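Local coordinates for lipoprotein (Mycoplasma mycoides subsp. capri, PDB 7ADK) that probably cleaves immunoglobulins, as a clan PA, chymotrypsin-like peptidase related to the Mycoplasma immunoglobulin proteases, at residues 480-492 with 558-571. Sequence-based numbering, arbitrary orientation.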
ATOM      1  N   ASN B 480      -2.211  -8.900   1.358  1.00 56.35           N
ATOM      2  CA  ASN B 480      -2.572 -10.308   1.466  1.00 56.35           C
ATOM      3  C   ASN B 480      -4.089 -10.539   1.542  1.00 56.35           C
ATOM      4  O   ASN B 480      -4.572 -11.493   0.945  1.00 56.35           O
ATOM      5  CB  ASN B 480      -1.797 -10.835   2.674  1.00 56.35           C
ATOM      6  CG  ASN B 480      -1.777 -12.328   2.886  1.00 56.35           C
ATOM      7  OD1 ASN B 480      -0.819 -12.841   3.439  1.00 56.35           O
ATOM      8  ND2 ASN B 480      -2.791 -13.074   2.511  1.00 56.35           N
ATOM      9  N   GLY B 481      -4.853  -9.679   2.218  1.00 59.29           N
ATOM     10  CA  GLY B 481      -6.321  -9.760   2.263  1.00 59.29           C
ATOM     11  C   GLY B 481      -7.026  -9.133   1.061  1.00 59.29           C
ATOM     12  O   GLY B 481      -8.250  -9.128   0.991  1.00 59.29           O
ATOM     13  N   HIS B 482      -6.266  -8.574   0.122  1.00 62.37           N
ATOM     14  CA  HIS B 482      -6.728  -7.793  -1.026  1.00 62.37           C
ATOM     15  C   HIS B 482      -6.324  -8.399  -2.364  1.00 62.37           C
ATOM     16  O   HIS B 482      -6.903  -8.002  -3.368  1.00 62.37           O
ATOM     17  CB  HIS B 482      -6.202  -6.351  -0.900  1.00 62.37           C
ATOM     18  CG  HIS B 482      -7.015  -5.490   0.031  1.00 62.37           C
ATOM     19  ND1 HIS B 482      -7.906  -4.498  -0.379  1.00 62.37           N
ATOM     20  CD2 HIS B 482      -7.123  -5.645   1.380  1.00 62.37           C
ATOM     21  CE1 HIS B 482      -8.538  -4.090   0.733  1.00 62.37           C
ATOM     22  NE2 HIS B 482      -8.088  -4.763   1.801  1.00 62.37           N
ATOM     23  N   ASP B 483      -5.370  -9.337  -2.425  1.00 62.59           N
ATOM     24  CA  ASP B 483      -5.003  -9.993  -3.679  1.00 62.59           C
ATOM     25  C   ASP B 483      -5.599 -11.405  -3.787  1.00 62.59           C
ATOM     26  O   ASP B 483      -5.417 -12.243  -2.909  1.00 62.59           O
ATOM     27  CB  ASP B 483      -3.479  -9.981  -3.856  1.00 62.59           C
ATOM     28  CG  ASP B 483      -3.105 -10.044  -5.324  1.00 62.59           C
ATOM     29  OD1 ASP B 483      -2.468  -9.113  -5.842  1.00 62.59           O
ATOM     30  OD2 ASP B 483      -3.546 -10.991  -5.999  1.00 62.59           O
ATOM     31  N   SER B 484      -6.270 -11.703  -4.904  1.00 60.46           N
ATOM     32  CA  SER B 484      -6.830 -13.017  -5.250  1.00 60.46           C
ATOM     33  C   SER B 484      -5.786 -14.079  -5.626  1.00 60.46           C
ATOM     34  O   SER B 484      -6.119 -15.257  -5.716  1.00 60.46           O
ATOM     35  CB  SER B 484      -7.866 -12.858  -6.365  1.00 60.46           C
ATOM     36  OG  SER B 484      -7.290 -12.154  -7.398  1.00 60.46           O
ATOM     37  N   ASN B 485      -4.514 -13.712  -5.800  1.00 57.95           N
ATOM     38  CA  ASN B 485      -3.406 -14.652  -5.939  1.00 57.95           C
ATOM     39  C   ASN B 485      -2.978 -15.290  -4.610  1.00 57.95           C
ATOM     40  O   ASN B 485      -2.245 -16.273  -4.606  1.00 57.95           O
ATOM     41  CB  ASN B 485      -2.241 -13.947  -6.625  1.00 57.95           C
ATOM     42  CG  ASN B 485      -2.554 -13.536  -8.046  1.00 57.95           C
ATOM     43  OD1 ASN B 485      -2.576 -14.324  -8.969  1.00 57.95           O
ATOM     44  ND2 ASN B 485      -2.811 -12.286  -8.283  1.00 57.95           N
ATOM     45  N   PHE B 486      -3.430 -14.779  -3.466  1.00 55.29           N
ATOM     46  CA  PHE B 486      -3.385 -15.526  -2.213  1.00 55.29           C
ATOM     47  C   PHE B 486      -4.665 -16.337  -2.036  1.00 55.29           C
ATOM     48  O   PHE B 486      -5.769 -15.913  -2.395  1.00 55.29           O
ATOM     49  CB  PHE B 486      -3.151 -14.605  -1.009  1.00 55.29           C
ATOM     50  CG  PHE B 486      -1.861 -13.820  -1.079  1.00 55.29           C
ATOM     51  CD1 PHE B 486      -0.632 -14.434  -0.796  1.00 55.29           C
ATOM     52  CD2 PHE B 486      -1.887 -12.474  -1.458  1.00 55.29           C
ATOM     53  CE1 PHE B 486       0.565 -13.728  -0.974  1.00 55.29           C
ATOM     54  CE2 PHE B 486      -0.692 -11.754  -1.623  1.00 55.29           C
ATOM     55  CZ  PHE B 486       0.539 -12.392  -1.405  1.00 55.29           C
ATOM     56  N   THR B 487      -4.529 -17.485  -1.393  1.00 60.20           N
ATOM     57  CA  THR B 487      -5.657 -18.239  -0.846  1.00 60.20           C
ATOM     58  C   THR B 487      -5.411 -18.429   0.640  1.00 60.20           C
ATOM     59  O   THR B 487      -4.270 -18.453   1.096  1.00 60.20           O
ATOM     60  CB  THR B 487      -5.900 -19.580  -1.561  1.00 60.20           C
ATOM     61  OG1 THR B 487      -5.677 -19.489  -2.953  1.00 60.20           O
ATOM     62  CG2 THR B 487      -7.321 -20.084  -1.382  1.00 60.20           C
ATOM     63  N   LYS B 488      -6.486 -18.507   1.415  1.00 59.16           N
ATOM     64  CA  LYS B 488      -6.459 -18.670   2.867  1.00 59.16           C
ATOM     65  C   LYS B 488      -7.363 -19.826   3.261  1.00 59.16           C
ATOM     66  O   LYS B 488      -8.477 -19.922   2.766  1.00 59.16           O
ATOM     67  CB  LYS B 488      -6.845 -17.326   3.496  1.00 59.16           C
ATOM     68  CG  LYS B 488      -6.969 -17.349   5.020  1.00 59.16           C
ATOM     69  CD  LYS B 488      -7.037 -15.918   5.570  1.00 59.16           C
ATOM     70  CE  LYS B 488      -7.432 -15.924   7.047  1.00 59.16           C
ATOM     71  NZ  LYS B 488      -7.173 -14.621   7.711  1.00 59.16           N
ATOM     72  N   PHE B 489      -6.891 -20.677   4.155  1.00 59.79           N
ATOM     73  CA  PHE B 489      -7.612 -21.836   4.665  1.00 59.79           C
ATOM     74  C   PHE B 489      -7.707 -21.707   6.177  1.00 59.79           C
ATOM     75  O   PHE B 489      -6.684 -21.750   6.847  1.00 59.79           O
ATOM     76  CB  PHE B 489      -6.886 -23.126   4.248  1.00 59.79           C
ATOM     77  CG  PHE B 489      -6.667 -23.233   2.757  1.00 59.79           C
ATOM     78  CD1 PHE B 489      -5.546 -22.631   2.167  1.00 59.79           C
ATOM     79  CD2 PHE B 489      -7.618 -23.868   1.952  1.00 59.79           C
ATOM     80  CE1 PHE B 489      -5.400 -22.617   0.778  1.00 59.79           C
ATOM     81  CE2 PHE B 489      -7.461 -23.871   0.563  1.00 59.79           C
ATOM     82  CZ  PHE B 489      -6.364 -23.231  -0.026  1.00 59.79           C
ATOM     83  N   THR B 490      -8.904 -21.541   6.724  1.00 58.78           N
ATOM     84  CA  THR B 490      -9.130 -21.371   8.168  1.00 58.78           C
ATOM     85  C   THR B 490      -9.847 -22.582   8.726  1.00 58.78           C
ATOM     86  O   THR B 490     -10.866 -22.988   8.196  1.00 58.78           O
ATOM     87  CB  THR B 490      -9.900 -20.087   8.484  1.00 58.78           C
ATOM     88  OG1 THR B 490      -9.212 -18.978   7.962  1.00 58.78           O
ATOM     89  CG2 THR B 490     -10.060 -19.817   9.974  1.00 58.78           C
ATOM     90  N   PHE B 491      -9.351 -23.130   9.824  1.00 62.51           N
ATOM     91  CA  PHE B 491      -9.873 -24.314  10.488  1.00 62.51           C
ATOM     92  C   PHE B 491     -10.352 -23.971  11.891  1.00 62.51           C
ATOM     93  O   PHE B 491      -9.701 -23.222  12.620  1.00 62.51           O
ATOM     94  CB  PHE B 491      -8.822 -25.418  10.513  1.00 62.51           C
ATOM     95  CG  PHE B 491      -8.223 -25.744   9.166  1.00 62.51           C
ATOM     96  CD1 PHE B 491      -7.139 -24.990   8.678  1.00 62.51           C
ATOM     97  CD2 PHE B 491      -8.751 -26.786   8.387  1.00 62.51           C
ATOM     98  CE1 PHE B 491      -6.582 -25.283   7.426  1.00 62.51           C
ATOM     99  CE2 PHE B 491      -8.162 -27.102   7.155  1.00 62.51           C
ATOM    100  CZ  PHE B 491      -7.080 -26.354   6.674  1.00 62.51           C
ATOM    101  N   SER B 492     -11.497 -24.528  12.266  1.00 66.45           N
ATOM    102  CA  SER B 492     -12.199 -24.255  13.516  1.00 66.45           C
ATOM    103  C   SER B 492     -12.752 -25.547  14.115  1.00 66.45           C
ATOM    104  O   SER B 492     -13.124 -26.447  13.368  1.00 66.45           O
ATOM    105  CB  SER B 492     -13.324 -23.260  13.263  1.00 66.45           C
ATOM    106  OG  SER B 492     -14.200 -23.714  12.256  1.00 66.45           O
ATOM    107  N   TYR B 558     -13.690 -26.408   8.032  1.00 65.69           N
ATOM    108  CA  TYR B 558     -12.791 -25.573   7.240  1.00 65.69           C
ATOM    109  C   TYR B 558     -13.567 -24.529   6.435  1.00 65.69           C
ATOM    110  O   TYR B 558     -14.696 -24.758   6.004  1.00 65.69           O
ATOM    111  CB  TYR B 558     -11.859 -26.409   6.350  1.00 65.69           C
ATOM    112  CG  TYR B 558     -12.477 -27.015   5.108  1.00 65.69           C
ATOM    113  CD1 TYR B 558     -12.998 -28.320   5.142  1.00 65.69           C
ATOM    114  CD2 TYR B 558     -12.516 -26.284   3.908  1.00 65.69           C
ATOM    115  CE1 TYR B 558     -13.575 -28.883   3.991  1.00 65.69           C
ATOM    116  CE2 TYR B 558     -13.106 -26.836   2.758  1.00 65.69           C
ATOM    117  CZ  TYR B 558     -13.641 -28.138   2.799  1.00 65.69           C
ATOM    118  OH  TYR B 558     -14.209 -28.692   1.703  1.00 65.69           O
ATOM    119  N   SER B 559     -12.941 -23.380   6.205  1.00 61.54           N
ATOM    120  CA  SER B 559     -13.395 -22.352   5.284  1.00 61.54           C
ATOM    121  C   SER B 559     -12.242 -21.835   4.438  1.00 61.54           C
ATOM    122  O   SER B 559     -11.129 -21.689   4.930  1.00 61.54           O
ATOM    123  CB  SER B 559     -14.109 -21.225   6.044  1.00 61.54           C
ATOM    124  OG  SER B 559     -13.298 -20.695   7.076  1.00 61.54           O
ATOM    125  N   VAL B 560     -12.479 -21.633   3.146  1.00 60.29           N
ATOM    126  CA  VAL B 560     -11.504 -21.169   2.158  1.00 60.29           C
ATOM    127  C   VAL B 560     -11.864 -19.754   1.760  1.00 60.29           C
ATOM    128  O   VAL B 560     -12.998 -19.483   1.387  1.00 60.29           O
ATOM    129  CB  VAL B 560     -11.429 -22.064   0.913  1.00 60.29           C
ATOM    130  CG1 VAL B 560     -10.238 -21.694   0.045  1.00 60.29           C
ATOM    131  CG2 VAL B 560     -11.324 -23.539   1.284  1.00 60.29           C
ATOM    132  N   TRP B 561     -10.908 -18.837   1.815  1.00 57.70           N
ATOM    133  CA  TRP B 561     -11.086 -17.409   1.569  1.00 57.70           C
ATOM    134  C   TRP B 561     -10.127 -16.921   0.483  1.00 57.70           C
ATOM    135  O   TRP B 561      -9.059 -17.499   0.283  1.00 57.70           O
ATOM    136  CB  TRP B 561     -10.910 -16.615   2.862  1.00 57.70           C
ATOM    137  CG  TRP B 561     -11.771 -16.967   4.032  1.00 57.70           C
ATOM    138  CD1 TRP B 561     -11.636 -18.068   4.799  1.00 57.70           C
ATOM    139  CD2 TRP B 561     -12.912 -16.241   4.587  1.00 57.70           C
ATOM    140  NE1 TRP B 561     -12.655 -18.121   5.723  1.00 57.70           N
ATOM    141  CE2 TRP B 561     -13.465 -17.015   5.646  1.00 57.70           C
ATOM    142  CE3 TRP B 561     -13.536 -15.005   4.312  1.00 57.70           C
ATOM    143  CZ2 TRP B 561     -14.587 -16.601   6.375  1.00 57.70           C
ATOM    144  CZ3 TRP B 561     -14.650 -14.574   5.050  1.00 57.70           C
ATOM    145  CH2 TRP B 561     -15.177 -15.368   6.075  1.00 57.70           C
ATOM    146  N   SER B 562     -10.481 -15.862  -0.237  1.00 59.40           N
ATOM    147  CA  SER B 562      -9.585 -15.212  -1.202  1.00 59.40           C
ATOM    148  C   SER B 562     -10.006 -13.771  -1.469  1.00 59.40           C
ATOM    149  O   SER B 562     -11.183 -13.526  -1.719  1.00 59.40           O
ATOM    150  CB  SER B 562      -9.555 -15.991  -2.507  1.00 59.40           C
ATOM    151  OG  SER B 562      -8.597 -15.437  -3.373  1.00 59.40           O
ATOM    152  N   ALA B 563      -9.078 -12.811  -1.386  1.00 62.72           N
ATOM    153  CA  ALA B 563      -9.361 -11.374  -1.456  1.00 62.72           C
ATOM    154  C   ALA B 563     -10.462 -10.897  -0.485  1.00 62.72           C
ATOM    155  O   ALA B 563     -11.223  -9.983  -0.791  1.00 62.72           O
ATOM    156  CB  ALA B 563      -9.583 -10.967  -2.909  1.00 62.72           C
ATOM    157  N   SER B 564     -10.573 -11.531   0.689  1.00 63.63           N
ATOM    158  CA  SER B 564     -11.631 -11.299   1.681  1.00 63.63           C
ATOM    159  C   SER B 564     -13.057 -11.664   1.222  1.00 63.63           C
ATOM    160  O   SER B 564     -14.036 -11.182   1.781  1.00 63.63           O
ATOM    161  CB  SER B 564     -11.511  -9.903   2.304  1.00 63.63           C
ATOM    162  OG  SER B 564     -12.325  -9.781   3.448  1.00 63.63           O
ATOM    163  N   ASN B 565     -13.191 -12.535   0.221  1.00 63.74           N
ATOM    164  CA  ASN B 565     -14.394 -13.322  -0.049  1.00 63.74           C
ATOM    165  C   ASN B 565     -14.323 -14.659   0.697  1.00 63.74           C
ATOM    166  O   ASN B 565     -13.245 -15.223   0.820  1.00 63.74           O
ATOM    167  CB  ASN B 565     -14.511 -13.610  -1.554  1.00 63.74           C
ATOM    168  CG  ASN B 565     -14.476 -12.381  -2.435  1.00 63.74           C
ATOM    169  OD1 ASN B 565     -15.484 -11.749  -2.693  1.00 63.74           O
ATOM    170  ND2 ASN B 565     -13.330 -12.027  -2.951  1.00 63.74           N
ATOM    171  N   ASP B 566     -15.456 -15.232   1.085  1.00 66.54           N
ATOM    172  CA  ASP B 566     -15.563 -16.664   1.371  1.00 66.54           C
ATOM    173  C   ASP B 566     -15.841 -17.423   0.065  1.00 66.54           C
ATOM    174  O   ASP B 566     -16.836 -17.170  -0.610  1.00 66.54           O
ATOM    175  CB  ASP B 566     -16.649 -16.890   2.431  1.00 66.54           C
ATOM    176  CG  ASP B 566     -16.861 -18.347   2.849  1.00 66.54           C
ATOM    177  OD1 ASP B 566     -16.220 -19.282   2.316  1.00 66.54           O
ATOM    178  OD2 ASP B 566     -17.717 -18.570   3.727  1.00 66.54           O
ATOM    179  N   ILE B 567     -14.954 -18.347  -0.298  1.00 67.15           N
ATOM    180  CA  ILE B 567     -14.968 -19.134  -1.534  1.00 67.15           C
ATOM    181  C   ILE B 567     -15.134 -20.642  -1.285  1.00 67.15           C
ATOM    182  O   ILE B 567     -14.947 -21.441  -2.194  1.00 67.15           O
ATOM    183  CB  ILE B 567     -13.765 -18.767  -2.440  1.00 67.15           C
ATOM    184  CG1 ILE B 567     -12.413 -19.349  -1.992  1.00 67.15           C
ATOM    185  CG2 ILE B 567     -13.667 -17.252  -2.641  1.00 67.15           C
ATOM    186  CD1 ILE B 567     -11.352 -19.321  -3.084  1.00 67.15           C
ATOM    187  N   THR B 568     -15.505 -21.053  -0.073  1.00 68.92           N
ATOM    188  CA  THR B 568     -15.496 -22.449   0.380  1.00 68.92           C
ATOM    189  C   THR B 568     -16.302 -23.404  -0.497  1.00 68.92           C
ATOM    190  O   THR B 568     -15.822 -24.475  -0.856  1.00 68.92           O
ATOM    191  CB  THR B 568     -16.016 -22.539   1.818  1.00 68.92           C
ATOM    192  OG1 THR B 568     -15.280 -21.686   2.640  1.00 68.92           O
ATOM    193  CG2 THR B 568     -15.875 -23.923   2.424  1.00 68.92           C
ATOM    194  N   ASN B 569     -17.527 -23.029  -0.867  1.00 76.80           N
ATOM    195  CA  ASN B 569     -18.442 -23.885  -1.627  1.00 76.80           C
ATOM    196  C   ASN B 569     -18.167 -23.891  -3.139  1.00 76.80           C
ATOM    197  O   ASN B 569     -18.744 -24.703  -3.861  1.00 76.80           O
ATOM    198  CB  ASN B 569     -19.886 -23.490  -1.285  1.00 76.80           C
ATOM    199  CG  ASN B 569     -20.210 -23.703   0.181  1.00 76.80           C
ATOM    200  OD1 ASN B 569     -20.478 -22.766   0.912  1.00 76.80           O
ATOM    201  ND2 ASN B 569     -20.146 -24.920   0.669  1.00 76.80           N
ATOM    202  N   GLN B 570     -17.288 -23.013  -3.626  1.00 76.96           N
ATOM    203  CA  GLN B 570     -16.823 -22.956  -5.016  1.00 76.96           C
ATOM    204  C   GLN B 570     -15.391 -23.484  -5.206  1.00 76.96           C
ATOM    205  O   GLN B 570     -14.992 -23.744  -6.338  1.00 76.96           O
ATOM    206  CB  GLN B 570     -17.009 -21.533  -5.554  1.00 76.96           C
ATOM    207  CG  GLN B 570     -16.157 -20.475  -4.857  1.00 76.96           C
ATOM    208  CD  GLN B 570     -16.256 -19.115  -5.526  1.00 76.96           C
ATOM    209  OE1 GLN B 570     -17.216 -18.393  -5.374  1.00 76.96           O
ATOM    210  NE2 GLN B 570     -15.298 -18.713  -6.277  1.00 76.96           N
ATOM    211  N   TYR B 571     -14.629 -23.678  -4.131  1.00 75.79           N
ATOM    212  CA  TYR B 571     -13.299 -24.279  -4.156  1.00 75.79           C
ATOM    213  C   TYR B 571     -13.341 -25.805  -4.324  1.00 75.79           C
ATOM    214  O   TYR B 571     -14.408 -26.414  -4.349  1.00 75.79           O
ATOM    215  CB  TYR B 571     -12.544 -23.896  -2.875  1.00 75.79           C
ATOM    216  CG  TYR B 571     -11.048 -23.814  -3.070  1.00 75.79           C
ATOM    217  CD1 TYR B 571     -10.537 -22.745  -3.821  1.00 75.79           C
ATOM    218  CD2 TYR B 571     -10.168 -24.762  -2.513  1.00 75.79           C
ATOM    219  CE1 TYR B 571      -9.156 -22.587  -3.998  1.00 75.79           C
ATOM    220  CE2 TYR B 571      -8.781 -24.609  -2.695  1.00 75.79           C
ATOM    221  CZ  TYR B 571      -8.271 -23.510  -3.422  1.00 75.79           C
ATOM    222  OH  TYR B 571      -6.939 -23.335  -3.583  1.00 75.79           O
TER
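Phe489 and Val560, a non-hydrogen-bonded pair, start the packed side of this contact: their side chains lie alongside each other, CE2 of Phe489 3.6 Å from CG1 of Val560. The edge of the Phe489 ring turns toward the face of Tyr571 in an offset edge-to-face pair, centroids 5.6 Å apart and planes at 66°. CG1 of Val560 sits over the centre of the Tyr571 ring, and Leu578 and Ile582 of helix 575-582 adjoin this cluster. Strands 486-492 and 558-562 run antiparallel at 158°, part of the large antiparallel sheet of this probable peptidase, consistent with a beta-barrel half of a chymotrypsin-like fold; Lys488 exchanges two backbone hydrogen bonds with Trp561, and Thr490 two with Ser559. The face bearing Lys488, Thr490, Ser559 and Trp561, all partly exposed, is more open and polar. There Trp561 NE1 donates to Ser559 OG at 3.0 Å, the extended Lys488 chain carries NZ to Glu291, and Thr490 OG1 bonds to Ser463. At the strand ends Ser562 OG, anti to the backbone N (chi1 -174°), reaches Phe486 O at 3.0 Å as donor. Beyond, the type I' turn 562-565 meets loop 481-484, Ala563 CB 3.9 Å from Ser484 N, and Asp483 salt-bridges another protein's chain.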